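Local coordinates for uncharacterized protein (Staphylococcus aureus subsp. aureus Mu50, PDB 4QPV), which is of unknown function but represents the DUF1672 family, whose fold is built on a kinked-helix-beta-beta-beta repeat, at residues F63-K68 and C85-I90; N140-L145 and F170-Y175; E246-K251 and V284-H289. One frame throughout, in Å; residues are numbered along the deposited sequence.

Contact 1: F63-K68 and C85-I90; sequences FGLKVK and CDDHDI
The carboxylate of Asp-87 takes the backbone N-H of Lys-66: Lys-66 N lies 2.8 Å from Asp-87 OD2, and the N-H points almost straight at the oxygen (175°). The bond reaches OD2 on its anti side, 31° out of the carboxylate plane, and CB of Lys-66 rests beside the same oxygen. A short acidic side chain suits the place, because with CG anti to the backbone N (chi1 -173°) it spans a gap where the two backbones have already parted. A water gives one proton to OD2 and another to Gly-64 O, tying the helix end to the carboxylate. On the other oxygen, His-88 ND1 donates to Asp-87 OD1 over 2.7 Å from above the carboxylate plane, which limits rotation of the group. A second water bridges Lys-66 O and Asp-86 N, atoms too far apart to bond directly.

Beside these polar groups the packing is apolar. Val-67 CG1 lies 3.7 Å from Cys-85 CB, and Leu-65 sends CD2 to within 4.0 Å of Ile-90 CD1, the two side chains crossing at about a right angle. Compact Cys-85 fits between, its SG 4.2 Å from Leu-65 CB. Outside partners add to it: Phe-92 of strand 90-98 packs on Leu-65 and Cys-85, and from helix 116-133 Val-125 meets Leu-65 and Phe-129 meets Ile-90.

Farther out, Gly-64, just past helix 48-63, has a positive phi, a conformation that favours glycine, as the chain heads toward strand 67-75. In the other segment, Asp-87 and Ile-90 exchange backbone hydrogen bonds around a type I' turn. The contact thus lies at the open end of hairpin 67-75/78-87, where a helix leads into a three-stranded antiparallel meander, 67-75/78-87/90-98.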
loop_
_atom_site.group_PDB
_atom_site.type_symbol
_atom_site.label_atom_id
_atom_site.label_comp_id
_atom_site.label_asym_id
_atom_site.label_seq_id
_atom_site.Cartn_x
_atom_site.Cartn_y
_atom_site.Cartn_z
ATOM N N PHE A 63 -14.520 -4.451 8.097
ATOM C CA PHE A 63 -14.613 -3.429 7.055
ATOM C C PHE A 63 -15.707 -3.688 6.011
ATOM O O PHE A 63 -16.004 -2.787 5.212
ATOM C CB PHE A 63 -13.248 -3.247 6.363
ATOM C CG PHE A 63 -12.156 -2.918 7.356
ATOM C CD1 PHE A 63 -12.083 -1.658 7.946
ATOM C CD2 PHE A 63 -11.241 -3.887 7.757
ATOM C CE1 PHE A 63 -11.090 -1.362 8.885
ATOM C CE2 PHE A 63 -10.260 -3.595 8.714
ATOM C CZ PHE A 63 -10.200 -2.338 9.278
ATOM N N GLY A 64 -16.316 -4.876 6.035
ATOM C CA GLY A 64 -17.372 -5.231 5.086
ATOM C C GLY A 64 -16.820 -5.410 3.684
ATOM O O GLY A 64 -17.528 -5.200 2.695
ATOM N N LEU A 65 -15.529 -5.770 3.595
ATOM C CA LEU A 65 -14.844 -5.958 2.321
ATOM C C LEU A 65 -14.341 -7.378 2.122
ATOM O O LEU A 65 -13.873 -8.023 3.070
ATOM C CB LEU A 65 -13.657 -4.996 2.215
ATOM C CG LEU A 65 -14.040 -3.509 2.081
ATOM C CD1 LEU A 65 -12.853 -2.616 2.430
ATOM C CD2 LEU A 65 -14.577 -3.194 0.673
ATOM N N LYS A 66 -14.406 -7.841 0.873
ATOM C CA LYS A 66 -13.906 -9.146 0.460
ATOM C C LYS A 66 -12.428 -8.997 0.075
ATOM O O LYS A 66 -12.088 -8.234 -0.829
ATOM C CB LYS A 66 -14.747 -9.697 -0.713
ATOM C CG LYS A 66 -14.519 -11.185 -0.997
ATOM C CD LYS A 66 -15.006 -11.621 -2.390
ATOM C CE LYS A 66 -16.513 -11.710 -2.520
ATOM N NZ LYS A 66 -16.939 -11.955 -3.925
ATOM N N VAL A 67 -11.541 -9.689 0.802
ATOM C CA VAL A 67 -10.096 -9.617 0.532
ATOM C C VAL A 67 -9.595 -11.037 0.276
ATOM O O VAL A 67 -10.296 -12.009 0.591
ATOM C CB VAL A 67 -9.272 -8.898 1.669
ATOM C CG1 VAL A 67 -9.881 -7.547 2.010
ATOM C CG2 VAL A 67 -9.176 -9.770 2.941
ATOM N N LYS A 68 -8.389 -11.142 -0.266
ATOM C CA LYS A 68 -7.718 -12.414 -0.527
ATOM C C LYS A 68 -6.316 -12.398 0.122
ATOM O O LYS A 68 -5.533 -11.491 -0.144
ATOM C CB LYS A 68 -7.620 -12.658 -2.053
ATOM C CG LYS A 68 -7.045 -14.018 -2.441
ATOM C CD LYS A 68 -8.111 -15.113 -2.432
ATOM C CE LYS A 68 -7.561 -16.467 -2.809
ATOM N NZ LYS A 68 -8.496 -17.558 -2.413
ATOM N N CYS A 85 -7.113 -6.409 -1.560
ATOM C CA CYS A 85 -8.515 -6.103 -1.765
ATOM C C CYS A 85 -8.689 -5.488 -3.139
ATOM O O CYS A 85 -7.908 -4.619 -3.528
ATOM C CB CYS A 85 -9.022 -5.155 -0.683
ATOM S SG CYS A 85 -10.792 -4.762 -0.814
ATOM N N ASP A 86 -9.713 -5.954 -3.871
ATOM C CA ASP A 86 -10.146 -5.383 -5.150
ATOM C C ASP A 86 -11.638 -5.678 -5.192
ATOM O O ASP A 86 -12.083 -6.626 -5.835
ATOM C CB ASP A 86 -9.345 -5.899 -6.364
ATOM C CG ASP A 86 -9.656 -5.159 -7.672
ATOM O OD1 ASP A 86 -10.672 -4.429 -7.721
ATOM O OD2 ASP A 86 -8.856 -5.281 -8.631
ATOM N N ASP A 87 -12.390 -4.891 -4.421
ATOM C CA ASP A 87 -13.814 -5.112 -4.185
ATOM C C ASP A 87 -14.573 -3.820 -4.407
ATOM O O ASP A 87 -14.320 -2.844 -3.698
ATOM C CB ASP A 87 -13.983 -5.619 -2.738
ATOM C CG ASP A 87 -15.387 -6.067 -2.366
ATOM O OD1 ASP A 87 -16.247 -6.169 -3.281
ATOM O OD2 ASP A 87 -15.625 -6.336 -1.165
ATOM N N HIS A 88 -15.484 -3.794 -5.406
ATOM C CA HIS A 88 -16.273 -2.596 -5.776
ATOM C C HIS A 88 -15.298 -1.412 -6.065
ATOM O O HIS A 88 -15.525 -0.281 -5.638
ATOM C CB HIS A 88 -17.307 -2.242 -4.684
ATOM C CG HIS A 88 -18.439 -3.221 -4.552
ATOM N ND1 HIS A 88 -18.269 -4.449 -3.934
ATOM C CD2 HIS A 88 -19.736 -3.096 -4.923
ATOM C CE1 HIS A 88 -19.455 -5.040 -3.971
ATOM N NE2 HIS A 88 -20.370 -4.259 -4.548
ATOM N N ASP A 89 -14.188 -1.721 -6.761
ATOM C CA ASP A 89 -13.086 -0.824 -7.145
ATOM C C ASP A 89 -12.330 -0.239 -5.944
ATOM O O ASP A 89 -11.544 0.689 -6.132
ATOM C CB ASP A 89 -13.546 0.296 -8.090
ATOM C CG ASP A 89 -13.727 -0.173 -9.520
ATOM O OD1 ASP A 89 -13.065 -1.163 -9.911
ATOM O OD2 ASP A 89 -14.513 0.463 -10.258
ATOM N N ILE A 90 -12.549 -0.787 -4.717
ATOM C CA ILE A 90 -11.746 -0.407 -3.544
ATOM C C ILE A 90 -10.523 -1.338 -3.595
ATOM O O ILE A 90 -10.671 -2.563 -3.462
ATOM C CB ILE A 90 -12.554 -0.489 -2.212
ATOM C CG1 ILE A 90 -13.722 0.564 -2.231
ATOM C CG2 ILE A 90 -11.629 -0.332 -0.975
ATOM C CD1 ILE A 90 -14.824 0.237 -1.351
HETATM O O HOH W 1 -17.964 -6.374 0.119
HETATM O O HOH W 2 -10.997 -8.510 -3.211
#

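Contact 2: N140-L145 and F170-Y175; sequences NLTEVL and FRNEYY
Leu-141 and Leu-145, one helical turn apart, press against Tyr-175 from different sides. Leu-141 CD2 sits over one ring face in a CH-pi contact, 4.3 Å from the ring centroid and 24° off its normal, while Leu-145 CD1 meets the ring edge, 3.6 Å from Tyr-175 CD2. The same methyl of Leu-145 lies 3.7 Å from Tyr-174 CB, so branched leucine fills the angle between the two tyrosines. This is the tightly packed, buried part.

The flank around Thr-142 and Asn-172 is partly exposed and more polar. Thr-142 OG1 approaches Asn-172 ND2 at 2.9 Å, yet its clear partner is Leu-138 O one turn earlier in the helix, a carbonyl that Tyr-175 OH also bonds. With CG between its backbone N and carbonyl carbon (chi1 59°), Asn-172 folds back over its own loop. Its OD1 accepts from Tyr-174 N and Tyr-175 N, each at 3.0 Å from OD1, and the donors arrive from opposite faces of the amide plane. Asparagine is apt here: it makes an Asx turn with Tyr-174 N, extended to an Asx motif by Tyr-175 N, and OD1 lies over the Tyr-175 face opposite Leu-141.

Around the contact, helix 135-147 lies against strand 220-227 through Leu-141 on Val-221 and against helix 234-249 through Leu-145 on Phe-244, while the loop runs directly into strand 175-178.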
loop_
_atom_site.group_PDB
_atom_site.type_symbol
_atom_site.label_atom_id
_atom_site.label_comp_id
_atom_site.label_asym_id
_atom_site.label_seq_id
_atom_site.Cartn_x
_atom_site.Cartn_y
_atom_site.Cartn_z
ATOM N N ASN A 140 -4.206 6.753 -14.995
ATOM C CA ASN A 140 -3.445 7.523 -15.983
ATOM C C ASN A 140 -2.022 7.749 -15.504
ATOM O O ASN A 140 -1.102 7.661 -16.315
ATOM C CB ASN A 140 -4.088 8.855 -16.287
ATOM C CG ASN A 140 -5.358 8.745 -17.071
ATOM O OD1 ASN A 140 -5.606 7.758 -17.785
ATOM N ND2 ASN A 140 -6.190 9.766 -16.948
ATOM N N LEU A 141 -1.838 8.039 -14.195
ATOM C CA LEU A 141 -0.497 8.219 -13.632
ATOM C C LEU A 141 0.313 6.917 -13.773
ATOM O O LEU A 141 1.490 6.968 -14.164
ATOM C CB LEU A 141 -0.548 8.676 -12.151
ATOM C CG LEU A 141 0.818 8.850 -11.428
ATOM C CD1 LEU A 141 1.717 9.888 -12.150
ATOM C CD2 LEU A 141 0.622 9.280 -9.989
ATOM N N THR A 142 -0.323 5.758 -13.489
ATOM C CA THR A 142 0.362 4.458 -13.596
ATOM C C THR A 142 0.899 4.256 -15.018
ATOM O O THR A 142 2.073 3.914 -15.199
ATOM C CB THR A 142 -0.561 3.311 -13.192
ATOM O OG1 THR A 142 -1.061 3.583 -11.881
ATOM C CG2 THR A 142 0.166 1.953 -13.215
ATOM N N GLU A 143 0.053 4.529 -16.011
ATOM C CA GLU A 143 0.400 4.428 -17.420
ATOM C C GLU A 143 1.601 5.362 -17.765
ATOM O O GLU A 143 2.544 4.925 -18.426
ATOM C CB GLU A 143 -0.831 4.773 -18.266
ATOM C CG GLU A 143 -0.580 4.681 -19.759
ATOM C CD GLU A 143 -0.272 3.293 -20.298
ATOM O OE1 GLU A 143 -0.554 2.287 -19.606
ATOM O OE2 GLU A 143 0.229 3.219 -21.440
ATOM N N VAL A 144 1.578 6.621 -17.283
ATOM C CA VAL A 144 2.657 7.593 -17.548
ATOM C C VAL A 144 3.982 7.103 -16.922
ATOM O O VAL A 144 5.038 7.237 -17.537
ATOM C CB VAL A 144 2.283 9.035 -17.086
ATOM C CG1 VAL A 144 3.476 9.993 -17.215
ATOM C CG2 VAL A 144 1.080 9.576 -17.871
ATOM N N LEU A 145 3.926 6.479 -15.742
ATOM C CA LEU A 145 5.137 5.978 -15.089
ATOM C C LEU A 145 5.736 4.803 -15.888
ATOM O O LEU A 145 6.954 4.713 -16.009
ATOM C CB LEU A 145 4.853 5.609 -13.625
ATOM C CG LEU A 145 4.713 6.856 -12.718
ATOM C CD1 LEU A 145 3.960 6.532 -11.461
ATOM C CD2 LEU A 145 6.099 7.471 -12.396
ATOM N N PHE A 170 -3.335 1.268 -0.885
ATOM C CA PHE A 170 -3.253 1.151 -2.345
ATOM C C PHE A 170 -1.803 1.277 -2.786
ATOM O O PHE A 170 -1.107 2.212 -2.378
ATOM C CB PHE A 170 -4.128 2.199 -3.102
ATOM C CG PHE A 170 -3.924 2.035 -4.600
ATOM C CD1 PHE A 170 -4.592 1.040 -5.306
ATOM C CD2 PHE A 170 -2.977 2.803 -5.280
ATOM C CE1 PHE A 170 -4.321 0.812 -6.661
ATOM C CE2 PHE A 170 -2.728 2.590 -6.639
ATOM C CZ PHE A 170 -3.405 1.595 -7.318
ATOM N N ARG A 171 -1.363 0.343 -3.635
ATOM C CA ARG A 171 0.003 0.335 -4.119
ATOM C C ARG A 171 0.125 -0.468 -5.382
ATOM O O ARG A 171 -0.456 -1.550 -5.497
ATOM C CB ARG A 171 0.927 -0.286 -3.022
ATOM C CG ARG A 171 2.408 -0.382 -3.412
ATOM C CD ARG A 171 3.248 -1.040 -2.313
ATOM N NE ARG A 171 3.290 -0.270 -1.060
ATOM C CZ ARG A 171 4.274 0.564 -0.728
ATOM N NH1 ARG A 171 5.275 0.792 -1.573
ATOM N NH2 ARG A 171 4.257 1.189 0.442
ATOM N N ASN A 172 0.938 0.039 -6.328
ATOM C CA ASN A 172 1.293 -0.721 -7.515
ATOM C C ASN A 172 2.833 -0.734 -7.583
ATOM O O ASN A 172 3.513 -0.357 -6.610
ATOM C CB ASN A 172 0.592 -0.212 -8.796
ATOM C CG ASN A 172 0.885 1.226 -9.122
ATOM O OD1 ASN A 172 1.983 1.733 -8.876
ATOM N ND2 ASN A 172 -0.112 1.918 -9.663
ATOM N N GLU A 173 3.386 -1.207 -8.690
ATOM C CA GLU A 173 4.838 -1.304 -8.869
ATOM C C GLU A 173 5.546 0.043 -8.680
ATOM O O GLU A 173 6.681 0.076 -8.211
ATOM C CB GLU A 173 5.164 -1.823 -10.282
ATOM C CG GLU A 173 4.686 -3.235 -10.578
ATOM C CD GLU A 173 4.605 -3.532 -12.063
ATOM O OE1 GLU A 173 3.702 -2.981 -12.731
ATOM O OE2 GLU A 173 5.450 -4.308 -12.563
ATOM N N TYR A 174 4.871 1.148 -9.063
ATOM C CA TYR A 174 5.461 2.478 -9.118
ATOM C C TYR A 174 5.156 3.450 -7.997
ATOM O O TYR A 174 5.951 4.369 -7.813
ATOM C CB TYR A 174 5.047 3.127 -10.463
ATOM C CG TYR A 174 5.465 2.270 -11.634
ATOM C CD1 TYR A 174 6.792 2.242 -12.062
ATOM C CD2 TYR A 174 4.558 1.410 -12.256
ATOM C CE1 TYR A 174 7.207 1.378 -13.076
ATOM C CE2 TYR A 174 4.967 0.535 -13.267
ATOM C CZ TYR A 174 6.289 0.542 -13.689
ATOM O OH TYR A 174 6.716 -0.321 -14.666
ATOM N N TYR A 175 4.038 3.307 -7.288
ATOM C CA TYR A 175 3.722 4.251 -6.219
ATOM C C TYR A 175 2.755 3.668 -5.228
ATOM O O TYR A 175 2.137 2.620 -5.470
ATOM C CB TYR A 175 3.158 5.593 -6.785
ATOM C CG TYR A 175 1.817 5.482 -7.492
ATOM C CD1 TYR A 175 0.623 5.483 -6.772
ATOM C CD2 TYR A 175 1.744 5.441 -8.882
ATOM C CE1 TYR A 175 -0.612 5.412 -7.419
ATOM C CE2 TYR A 175 0.513 5.400 -9.542
ATOM C CZ TYR A 175 -0.661 5.358 -8.804
ATOM O OH TYR A 175 -1.877 5.268 -9.444
#

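Contact 3: E246-K251 and V284-H289; sequences EVLKKK and VGVFNH
The ring of Phe-287 carries Val-286 CG1 over the centre of one face, 3.7 Å above the plane. From the helix, Lys-249 CA and Leu-248 O approach the ring obliquely; Lys-249 CA is 3.9 Å from Phe-287 CE1. His-256 brings a second ring against Phe-287, their planes inclined at about 35°. A broad aromatic suits this corner because the long flat side chain carries its far atoms, CE1 and CZ, to the backbone at the end of helix 234-249.

Val-286 also packs against Leu-248, with Val-286 CG1 3.8 Å from Leu-248 CB and the two side chains at about a right angle. Val-286 and Phe-287 both face Val-260 in a classic beta bulge, consistent with both residues contributing to the packing.

Lys-249 runs extended beyond CG alongside the turning strand, its CE 3.6 Å from Val-286 O. At its tip, NZ forms a salt bridge with Glu-246 OE2 (2.9 Å) on the syn side of the carboxylate, and donates to a water that in turn donates to Gly-285 O. Lysine thus serves twice: its methylenes lie alongside the Val-286 carbonyl, and its ammonium group is held by Glu-246 and the bridging water. The chemistry implies an apolar attachment with a charge-compensated margin, where the glutamate probably stabilises the ammonium group.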
loop_
_atom_site.group_PDB
_atom_site.type_symbol
_atom_site.label_atom_id
_atom_site.label_comp_id
_atom_site.label_asym_id
_atom_site.label_seq_id
_atom_site.Cartn_x
_atom_site.Cartn_y
_atom_site.Cartn_z
ATOM N N GLU A 246 8.828 18.127 -14.218
ATOM C CA GLU A 246 8.337 19.128 -15.171
ATOM C C GLU A 246 7.462 18.480 -16.253
ATOM O O GLU A 246 6.407 19.020 -16.572
ATOM C CB GLU A 246 9.497 19.925 -15.800
ATOM C CG GLU A 246 10.191 20.813 -14.768
ATOM C CD GLU A 246 9.288 21.753 -13.984
ATOM O OE1 GLU A 246 8.517 22.508 -14.616
ATOM O OE2 GLU A 246 9.328 21.712 -12.735
ATOM N N VAL A 247 7.863 17.305 -16.758
ATOM C CA VAL A 247 7.085 16.542 -17.743
ATOM C C VAL A 247 5.694 16.172 -17.131
ATOM O O VAL A 247 4.657 16.448 -17.744
ATOM C CB VAL A 247 7.875 15.295 -18.228
ATOM C CG1 VAL A 247 6.983 14.307 -19.002
ATOM C CG2 VAL A 247 9.078 15.713 -19.063
ATOM N N LEU A 248 5.689 15.634 -15.906
ATOM C CA LEU A 248 4.470 15.237 -15.185
ATOM C C LEU A 248 3.502 16.413 -14.966
ATOM O O LEU A 248 2.297 16.256 -15.194
ATOM C CB LEU A 248 4.841 14.577 -13.838
ATOM C CG LEU A 248 5.540 13.230 -13.962
ATOM C CD1 LEU A 248 6.057 12.746 -12.621
ATOM C CD2 LEU A 248 4.620 12.177 -14.604
ATOM N N LYS A 249 4.021 17.603 -14.591
ATOM C CA LYS A 249 3.187 18.804 -14.381
ATOM C C LYS A 249 2.389 19.193 -15.629
ATOM O O LYS A 249 1.307 19.784 -15.500
ATOM C CB LYS A 249 4.023 20.012 -13.939
ATOM C CG LYS A 249 4.623 19.878 -12.546
ATOM C CD LYS A 249 5.630 20.994 -12.291
ATOM C CE LYS A 249 6.402 20.737 -11.025
ATOM N NZ LYS A 249 7.322 21.862 -10.710
ATOM N N LYS A 250 2.902 18.836 -16.823
ATOM C CA LYS A 250 2.256 19.164 -18.106
ATOM C C LYS A 250 1.274 18.074 -18.592
ATOM O O LYS A 250 0.621 18.268 -19.621
ATOM C CB LYS A 250 3.303 19.447 -19.189
ATOM C CG LYS A 250 4.103 20.711 -18.958
ATOM C CD LYS A 250 5.110 20.863 -20.078
ATOM C CE LYS A 250 6.068 22.000 -19.863
ATOM N NZ LYS A 250 6.912 22.212 -21.067
ATOM N N LYS A 251 1.140 16.963 -17.845
ATOM C CA LYS A 251 0.190 15.899 -18.172
ATOM C C LYS A 251 -1.137 16.290 -17.555
ATOM O O LYS A 251 -1.252 16.337 -16.328
ATOM C CB LYS A 251 0.665 14.515 -17.646
ATOM C CG LYS A 251 2.010 14.059 -18.188
ATOM C CD LYS A 251 1.969 13.576 -19.628
ATOM C CE LYS A 251 3.349 13.763 -20.191
ATOM N NZ LYS A 251 3.594 12.975 -21.407
ATOM N N VAL A 284 11.459 14.832 -5.316
ATOM C CA VAL A 284 11.085 16.038 -6.071
ATOM C C VAL A 284 9.564 16.169 -6.039
ATOM O O VAL A 284 8.859 15.238 -6.435
ATOM C CB VAL A 284 11.634 16.077 -7.525
ATOM C CG1 VAL A 284 11.138 17.313 -8.258
ATOM C CG2 VAL A 284 13.162 16.019 -7.558
ATOM N N GLY A 285 9.069 17.325 -5.585
ATOM C CA GLY A 285 7.631 17.574 -5.563
ATOM C C GLY A 285 7.076 17.699 -6.973
ATOM O O GLY A 285 7.754 18.226 -7.866
ATOM N N VAL A 286 5.870 17.148 -7.204
ATOM C CA VAL A 286 5.200 17.268 -8.498
ATOM C C VAL A 286 3.994 18.211 -8.278
ATOM O O VAL A 286 3.946 19.298 -8.862
ATOM C CB VAL A 286 4.809 15.913 -9.147
ATOM C CG1 VAL A 286 4.092 16.135 -10.482
ATOM C CG2 VAL A 286 6.037 15.007 -9.328
ATOM N N PHE A 287 3.054 17.798 -7.402
ATOM C CA PHE A 287 1.882 18.595 -7.029
ATOM C C PHE A 287 1.808 18.691 -5.522
ATOM O O PHE A 287 1.979 17.685 -4.847
ATOM C CB PHE A 287 0.570 17.983 -7.580
ATOM C CG PHE A 287 0.569 17.729 -9.062
ATOM C CD1 PHE A 287 0.790 18.769 -9.966
ATOM C CD2 PHE A 287 0.331 16.453 -9.561
ATOM C CE1 PHE A 287 0.794 18.529 -11.338
ATOM C CE2 PHE A 287 0.337 16.217 -10.934
ATOM C CZ PHE A 287 0.568 17.258 -11.812
ATOM N N ASN A 288 1.550 19.885 -4.988
ATOM C CA ASN A 288 1.446 20.036 -3.536
ATOM C C ASN A 288 0.358 21.038 -3.183
ATOM O O ASN A 288 0.265 22.098 -3.802
ATOM C CB ASN A 288 2.784 20.431 -2.905
ATOM C CG ASN A 288 2.818 20.144 -1.427
ATOM O OD1 ASN A 288 2.562 21.020 -0.601
ATOM N ND2 ASN A 288 3.084 18.896 -1.059
ATOM N N HIS A 289 -0.468 20.690 -2.185
ATOM C CA HIS A 289 -1.607 21.510 -1.781
ATOM C C HIS A 289 -1.531 21.969 -0.313
ATOM O O HIS A 289 -2.501 22.547 0.179
ATOM C CB HIS A 289 -2.909 20.711 -2.025
ATOM C CG HIS A 289 -3.076 20.283 -3.451
ATOM N ND1 HIS A 289 -3.636 21.126 -4.399
ATOM C CD2 HIS A 289 -2.709 19.128 -4.055
ATOM C CE1 HIS A 289 -3.612 20.451 -5.537
ATOM N NE2 HIS A 289 -3.062 19.242 -5.377
HETATM O O HOH W 3 8.852 20.545 -8.637
#

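The contacts follow one another along the chain, each closing before the next opens, and all belong to the DUF1672 region. Contact 1 lies on the three-stranded antiparallel sheet 67-75/78-87/90-98, its centre about 20 Å from that of contact 2 and about 31 Å from that of contact 3; its nearest atoms come within about 7 Å of contact 2 without touching. Contacts 2 and 3, with centres about 15 Å apart, border the five-stranded mixed sheet: contact 2 beside strands 175-178 and 220-227, contact 3 at strand 282-285. They meet where Val-144 CG1 lies 3.6 Å from Leu-248 CD2. The chain thus packs helices against two of its sheets, and helices 135-147 and 234-249 join contacts 2 and 3.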